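Local coordinates for protein dTDP-glucose 4,6-dehydratase (Klebsiella pneumoniae, PDB 5U4Q) that binds NAD and probably acts on nucleotide sugars as a Rossmann-fold epimerase or 4,6-dehydratase, at residues F6-A11 with R81-A86; Y126-S131 with G178-T183. All coordinates share one frame; numbering follows the deposited sequence.

Contact 1: F6-A11 with R81-A86; sequences FLVTGA and RVIHLA. With NAD (nicotinamide-adenine-dinucleotide), chain C.
Strands 6-9 and 81-84 pair in parallel, their axes 4.7 Å apart and 10° from true alignment, at the centre of the Rossmann sheet where the first strand of the nucleotide-binding unit meets its fourth. Leu7 uses both its backbone groups: its N donates to Arg81 O, and its O accepts from Ile83 N at 2.9 Å. Thr9 N then bonds to Ile83 O. On the face carrying Phe6, Val8 and Ile83, packed against helix 14-25, the methyls Val8 CG2 and Ile83 CG2 press together at 3.4 Å, tighter than normal carbon contact. The Phe6 ring and the Arg81 chain lie side by side, pointing the same way (Phe6 CD2 to Arg81 CB 3.9 Å), while the guanidinium continues to a salt bridge with Asp235. The other face, under helix 67-77, brings Leu7 CD2 next to Val82 CG1.

Beyond the last backbone bond, Thr9 takes over. With chi1 at 77° its OG1 sits between backbone N and carbonyl carbon, turned to the neighbouring strand. There Thr9 OG1 and His84 ND1, at the ring edge, share a hydrogen bond of 2.7 Å in which either could be the donor. The same OG1 accepts from Leu85 N at 2.9 Å. A straighter bond (171°) comes to Thr9 OG1 from Ala86 N. Gly10, at positive phi, and Ala86 pass beside the adenosine ribose, and Leu85 O accepts from O3D of the nicotinamide ribose of NAD at 2.8 Å. One buried hydroxyl thus takes part in three hydrogen bonds where the strands end, consistent with its holding the turn that presents Leu85 O to the cofactor.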
# COMPACT_ATOMS: atom_id res chain seq x y z
N PHE A 6 0.04 26.89 3.48
CA PHE A 6 -0.22 25.61 2.90
C PHE A 6 1.01 25.07 2.16
O PHE A 6 1.73 25.82 1.49
CB PHE A 6 -1.30 25.74 1.81
CG PHE A 6 -2.67 26.08 2.30
CD1 PHE A 6 -3.00 27.37 2.62
CD2 PHE A 6 -3.67 25.11 2.32
CE1 PHE A 6 -4.28 27.69 3.04
CE2 PHE A 6 -4.95 25.43 2.72
CZ PHE A 6 -5.25 26.72 3.10
N LEU A 7 1.23 23.77 2.27
CA LEU A 7 2.17 23.08 1.41
C LEU A 7 1.37 22.46 0.26
O LEU A 7 0.39 21.76 0.52
CB LEU A 7 2.85 21.92 2.13
CG LEU A 7 3.75 20.99 1.31
CD1 LEU A 7 4.87 21.79 0.63
CD2 LEU A 7 4.31 19.86 2.17
N VAL A 8 1.80 22.70 -0.97
CA VAL A 8 1.21 22.04 -2.14
C VAL A 8 2.34 21.23 -2.76
O VAL A 8 3.30 21.78 -3.30
CB VAL A 8 0.64 23.04 -3.17
CG1 VAL A 8 0.12 22.31 -4.41
CG2 VAL A 8 -0.43 23.90 -2.55
N THR A 9 2.24 19.90 -2.73
CA THR A 9 3.23 19.07 -3.39
C THR A 9 2.78 18.81 -4.81
O THR A 9 1.58 18.85 -5.11
CB THR A 9 3.49 17.75 -2.66
OG1 THR A 9 2.44 16.82 -2.91
CG2 THR A 9 3.68 18.00 -1.17
N GLY A 10 3.74 18.64 -5.70
CA GLY A 10 3.40 18.46 -7.11
C GLY A 10 2.94 19.79 -7.69
O GLY A 10 2.18 19.82 -8.66
N ALA A 11 3.43 20.90 -7.13
CA ALA A 11 2.98 22.24 -7.51
C ALA A 11 3.30 22.68 -8.92
O ALA A 11 2.66 23.61 -9.41
CB ALA A 11 3.57 23.25 -6.52
N ARG A 81 -1.73 23.49 6.79
CA ARG A 81 -2.37 22.42 6.07
C ARG A 81 -1.49 21.95 4.93
O ARG A 81 -0.60 22.66 4.47
CB ARG A 81 -3.71 22.90 5.53
CG ARG A 81 -4.64 23.27 6.69
CD ARG A 81 -6.06 23.56 6.31
NE ARG A 81 -6.71 24.17 7.45
CZ ARG A 81 -7.82 24.90 7.39
NH1 ARG A 81 -8.42 25.17 6.21
NH2 ARG A 81 -8.31 25.41 8.51
N VAL A 82 -1.74 20.73 4.45
CA VAL A 82 -0.98 20.16 3.36
C VAL A 82 -1.94 19.57 2.36
O VAL A 82 -2.89 18.90 2.74
CB VAL A 82 -0.05 19.04 3.87
CG1 VAL A 82 0.63 18.31 2.72
CG2 VAL A 82 0.97 19.59 4.86
N ILE A 83 -1.70 19.88 1.07
CA ILE A 83 -2.43 19.25 -0.05
C ILE A 83 -1.37 18.49 -0.84
O ILE A 83 -0.46 19.08 -1.47
CB ILE A 83 -3.27 20.23 -0.91
CG1 ILE A 83 -3.89 19.51 -2.11
CG2 ILE A 83 -2.47 21.40 -1.39
CD1 ILE A 83 -4.86 18.40 -1.80
N HIS A 84 -1.40 17.16 -0.73
CA HIS A 84 -0.40 16.31 -1.33
C HIS A 84 -0.90 15.73 -2.64
O HIS A 84 -1.81 14.89 -2.67
CB HIS A 84 -0.01 15.21 -0.34
CG HIS A 84 0.94 14.22 -0.90
ND1 HIS A 84 2.14 14.58 -1.48
CD2 HIS A 84 0.88 12.87 -0.98
CE1 HIS A 84 2.76 13.50 -1.90
NE2 HIS A 84 2.01 12.45 -1.62
N LEU A 85 -0.25 16.17 -3.71
CA LEU A 85 -0.60 15.77 -5.08
C LEU A 85 0.56 15.11 -5.82
O LEU A 85 0.34 14.39 -6.79
CB LEU A 85 -1.12 16.98 -5.85
CG LEU A 85 -2.37 17.62 -5.25
CD1 LEU A 85 -2.60 19.03 -5.80
CD2 LEU A 85 -3.61 16.76 -5.43
N ALA A 86 1.79 15.31 -5.38
CA ALA A 86 2.95 14.73 -6.04
C ALA A 86 2.91 13.21 -5.98
O ALA A 86 2.70 12.63 -4.91
CB ALA A 86 4.24 15.23 -5.42
PA NAD C . 1.23 15.69 -12.86
O1A NAD C . 0.94 16.80 -13.80
O2A NAD C . 2.19 14.58 -13.24
O5B NAD C . 1.69 16.36 -11.46
C5B NAD C . 2.36 15.66 -10.42
C4B NAD C . 3.64 16.43 -10.10
O4B NAD C . 4.30 15.64 -9.09
C3B NAD C . 4.59 16.56 -11.28
O3B NAD C . 4.86 17.92 -11.67
C2B NAD C . 5.82 15.80 -10.81
O2B NAD C . 7.06 16.40 -11.24
C1B NAD C . 5.68 15.73 -9.29
N9A NAD C . 6.37 14.58 -8.69
C8A NAD C . 6.26 13.28 -9.06
N7A NAD C . 7.05 12.51 -8.30
C5A NAD C . 7.66 13.32 -7.42
C6A NAD C . 8.66 13.13 -6.35
N6A NAD C . 9.15 11.94 -6.04
N1A NAD C . 9.04 14.23 -5.69
C2A NAD C . 8.58 15.46 -5.97
N3A NAD C . 7.68 15.71 -6.95
C4A NAD C . 7.21 14.66 -7.69
O3 NAD C . -0.12 14.90 -12.44
PN NAD C . -1.51 15.48 -11.89
O1N NAD C . -1.45 16.91 -11.55
O2N NAD C . -2.55 14.92 -12.86
O5D NAD C . -1.62 14.61 -10.57
C5D NAD C . -1.77 15.12 -9.25
C4D NAD C . -2.21 13.96 -8.38
O4D NAD C . -3.57 13.59 -8.71
C3D NAD C . -1.41 12.66 -8.46
O3D NAD C . -1.30 12.13 -7.13
C2D NAD C . -2.26 11.72 -9.27
O2D NAD C . -2.08 10.33 -8.93
C1D NAD C . -3.67 12.19 -8.94
N1N NAD C . -4.62 11.93 -10.03
C2N NAD C . -4.73 12.73 -11.12
C3N NAD C . -5.66 12.46 -12.14
C7N NAD C . -5.84 13.32 -13.40
O7N NAD C . -6.79 13.10 -14.16
N7N NAD C . -4.98 14.29 -13.75
C4N NAD C . -6.44 11.34 -12.04
C5N NAD C . -6.31 10.52 -10.93
C6N NAD C . -5.38 10.81 -9.94

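Contact 2: Y126-S131 with G178-T183. With NAD (nicotinamide-adenine-dinucleotide), chain C.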
# COMPACT_ATOMS: atom_id res chain seq x y z
N TYR A 126 -5.04 14.51 0.45
CA TYR A 126 -4.09 13.82 -0.42
C TYR A 126 -4.82 13.14 -1.55
O TYR A 126 -5.99 12.78 -1.42
CB TYR A 126 -3.20 12.81 0.37
CG TYR A 126 -4.00 11.70 1.00
CD1 TYR A 126 -4.65 11.90 2.21
CD2 TYR A 126 -4.16 10.46 0.37
CE1 TYR A 126 -5.44 10.91 2.78
CE2 TYR A 126 -4.92 9.46 0.94
CZ TYR A 126 -5.59 9.69 2.13
OH TYR A 126 -6.40 8.72 2.67
N ALA A 127 -4.10 12.99 -2.66
CA ALA A 127 -4.66 12.37 -3.85
C ALA A 127 -4.63 10.85 -3.77
O ALA A 127 -3.58 10.24 -3.60
CB ALA A 127 -3.88 12.83 -5.08
N SER A 128 -5.80 10.25 -3.90
CA SER A 128 -5.94 8.83 -4.14
C SER A 128 -6.38 8.69 -5.61
O SER A 128 -6.11 9.58 -6.43
CB SER A 128 -6.90 8.17 -3.16
OG SER A 128 -6.93 6.76 -3.33
N SER A 129 -7.02 7.57 -5.95
CA SER A 129 -7.38 7.33 -7.34
C SER A 129 -8.53 6.36 -7.47
O SER A 129 -8.62 5.42 -6.69
CB SER A 129 -6.16 6.73 -8.05
OG SER A 129 -6.51 6.17 -9.32
N SER A 130 -9.35 6.56 -8.49
CA SER A 130 -10.40 5.61 -8.82
C SER A 130 -9.84 4.22 -9.18
O SER A 130 -10.60 3.24 -9.19
CB SER A 130 -11.22 6.12 -10.01
OG SER A 130 -10.44 6.20 -11.19
N SER A 131 -8.56 4.13 -9.51
CA SER A 131 -7.98 2.83 -9.82
C SER A 131 -8.06 1.85 -8.62
O SER A 131 -7.95 0.62 -8.81
CB SER A 131 -6.53 2.97 -10.30
OG SER A 131 -5.69 3.47 -9.25
N GLY A 178 -8.60 11.73 1.97
CA GLY A 178 -8.15 11.25 0.68
C GLY A 178 -9.21 11.49 -0.39
O GLY A 178 -10.41 11.37 -0.13
N LEU A 179 -8.77 11.82 -1.58
CA LEU A 179 -9.68 12.11 -2.70
C LEU A 179 -9.40 11.18 -3.86
O LEU A 179 -8.30 11.20 -4.42
CB LEU A 179 -9.50 13.55 -3.14
CG LEU A 179 -9.83 14.62 -2.10
CD1 LEU A 179 -9.47 16.00 -2.62
CD2 LEU A 179 -11.29 14.58 -1.69
N ARG A 180 -10.35 10.31 -4.19
CA ARG A 180 -10.24 9.36 -5.27
C ARG A 180 -10.62 10.05 -6.57
O ARG A 180 -11.80 10.20 -6.89
CB ARG A 180 -11.10 8.10 -5.05
CG ARG A 180 -10.60 7.24 -3.91
CD ARG A 180 -11.54 6.08 -3.61
NE ARG A 180 -11.07 5.32 -2.46
CZ ARG A 180 -11.77 4.35 -1.87
NH1 ARG A 180 -12.97 4.04 -2.33
NH2 ARG A 180 -11.28 3.70 -0.83
N PHE A 181 -9.59 10.52 -7.27
CA PHE A 181 -9.75 11.21 -8.55
C PHE A 181 -10.03 10.21 -9.67
O PHE A 181 -9.55 9.08 -9.66
CB PHE A 181 -8.48 11.97 -8.90
CG PHE A 181 -8.24 13.21 -8.06
CD1 PHE A 181 -8.88 14.41 -8.35
CD2 PHE A 181 -7.38 13.19 -6.98
CE1 PHE A 181 -8.65 15.55 -7.58
CE2 PHE A 181 -7.13 14.32 -6.23
CZ PHE A 181 -7.78 15.51 -6.51
N PHE A 182 -10.82 10.65 -10.65
CA PHE A 182 -11.14 9.88 -11.84
C PHE A 182 -10.27 10.47 -12.98
O PHE A 182 -9.07 10.21 -13.01
CB PHE A 182 -12.67 9.88 -12.03
CG PHE A 182 -13.35 8.94 -11.08
CD1 PHE A 182 -13.40 9.21 -9.72
CD2 PHE A 182 -13.88 7.73 -11.54
CE1 PHE A 182 -13.98 8.31 -8.84
CE2 PHE A 182 -14.46 6.82 -10.68
CZ PHE A 182 -14.50 7.11 -9.32
N THR A 183 -10.84 11.25 -13.89
CA THR A 183 -10.02 11.96 -14.88
C THR A 183 -10.33 13.46 -14.80
O THR A 183 -11.49 13.87 -14.74
CB THR A 183 -10.32 11.41 -16.27
OG1 THR A 183 -9.96 10.02 -16.29
CG2 THR A 183 -9.53 12.15 -17.35
PA NAD C . 1.23 15.69 -12.86
O1A NAD C . 0.94 16.80 -13.80
O2A NAD C . 2.19 14.58 -13.24
O5B NAD C . 1.69 16.36 -11.46
C5B NAD C . 2.36 15.66 -10.42
C4B NAD C . 3.64 16.43 -10.10
O4B NAD C . 4.30 15.64 -9.09
C3B NAD C . 4.59 16.56 -11.28
O3B NAD C . 4.86 17.92 -11.67
C2B NAD C . 5.82 15.80 -10.81
O2B NAD C . 7.06 16.40 -11.24
C1B NAD C . 5.68 15.73 -9.29
N9A NAD C . 6.37 14.58 -8.69
C8A NAD C . 6.26 13.28 -9.06
N7A NAD C . 7.05 12.51 -8.30
C5A NAD C . 7.66 13.32 -7.42
C6A NAD C . 8.66 13.13 -6.35
N6A NAD C . 9.15 11.94 -6.04
N1A NAD C . 9.04 14.23 -5.69
C2A NAD C . 8.58 15.46 -5.97
N3A NAD C . 7.68 15.71 -6.95
C4A NAD C . 7.21 14.66 -7.69
O3 NAD C . -0.12 14.90 -12.44
PN NAD C . -1.51 15.48 -11.89
O1N NAD C . -1.45 16.91 -11.55
O2N NAD C . -2.55 14.92 -12.86
O5D NAD C . -1.62 14.61 -10.57
C5D NAD C . -1.77 15.12 -9.25
C4D NAD C . -2.21 13.96 -8.38
O4D NAD C . -3.57 13.59 -8.71
C3D NAD C . -1.41 12.66 -8.46
O3D NAD C . -1.30 12.13 -7.13
C2D NAD C . -2.26 11.72 -9.27
O2D NAD C . -2.08 10.33 -8.93
C1D NAD C . -3.67 12.19 -8.94
N1N NAD C . -4.62 11.93 -10.03
C2N NAD C . -4.73 12.73 -11.12
C3N NAD C . -5.66 12.46 -12.14
C7N NAD C . -5.84 13.32 -13.40
O7N NAD C . -6.79 13.10 -14.16
N7N NAD C . -4.98 14.29 -13.75
C4N NAD C . -6.44 11.34 -12.04
C5N NAD C . -6.31 10.52 -10.93
C6N NAD C . -5.38 10.81 -9.94
O HOH W 1 -7.98 7.72 -11.89
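Phe181 and Phe182 meet both segment 126-131 and the nicotinamide end of NAD. Phe181 CB lies 3.3 Å from NAD C5N, and Phe182 O lies 3.0 Å from NAD C4N. The Phe181 ring turns an edge to Ala127; Ala127 CB is 3.8 Å from Phe181 CE2 and also touches the ribose at O3D. Phe182 offers a face: Ser130 CB stands above the ring centre, 3.3 Å from the centroid, a CH-pi contact. Ser130 N donates to Phe181 O at 2.8 Å, and a water bridges Ser130 OG to Phe182 O.

Behind this site the parallel strands 126-129 and 178-181 cross at -41°. Leu179 N bonds to Tyr126 O, whereas Ser128 N reaches Leu179 O at 2.7 Å from 42° out of the carbonyl plane, consistent with the strong twist between the strands. At the far end Tyr126, with chi1 63°, folds its ring over Gly178, whose CA lies 3.5 Å from the centroid in a second CH-pi contact.

Further out, Glu162 of helix 153-172 binds Ser128 OG and forms a salt bridge with Arg180, and Lys158 bonds to Ala127 O. Ser129 OG and Ser131 OG share a hydrogen bond at 2.8 Å beside Tyr154, itself bonded to NAD. Backbone bonds therefore hold the strand end so that Phe181 CB and Phe182 O lie against the nicotinamide, while the buried charge of Arg180 is probably balanced by Glu162.

Overall arrangement
From the N terminus, strand 5-9 leads through helix 14-25 and strands 29-34 and 57-61 before helix 67-77 returns the chain to strand 81-84, where contact 1 closes a loop of 69 intervening residues. Helix 98-118 then carries it to strand 123-129; contact 2 closes a second loop of 46 residues, through helix 153-172, at strand 176-185. The loops follow in series, neither nesting nor crossing. The centres of contacts 1 and 2 are about 14 Å apart, yet strands 81-84 and 123-129 are sheet neighbours: His84 O lies 3.0 Å from Ala127 N, a probable hydrogen bond. Together the two contacts join four strands of one parallel sheet, whose C-terminal ends line NAD from adenosine ribose to nicotinamide.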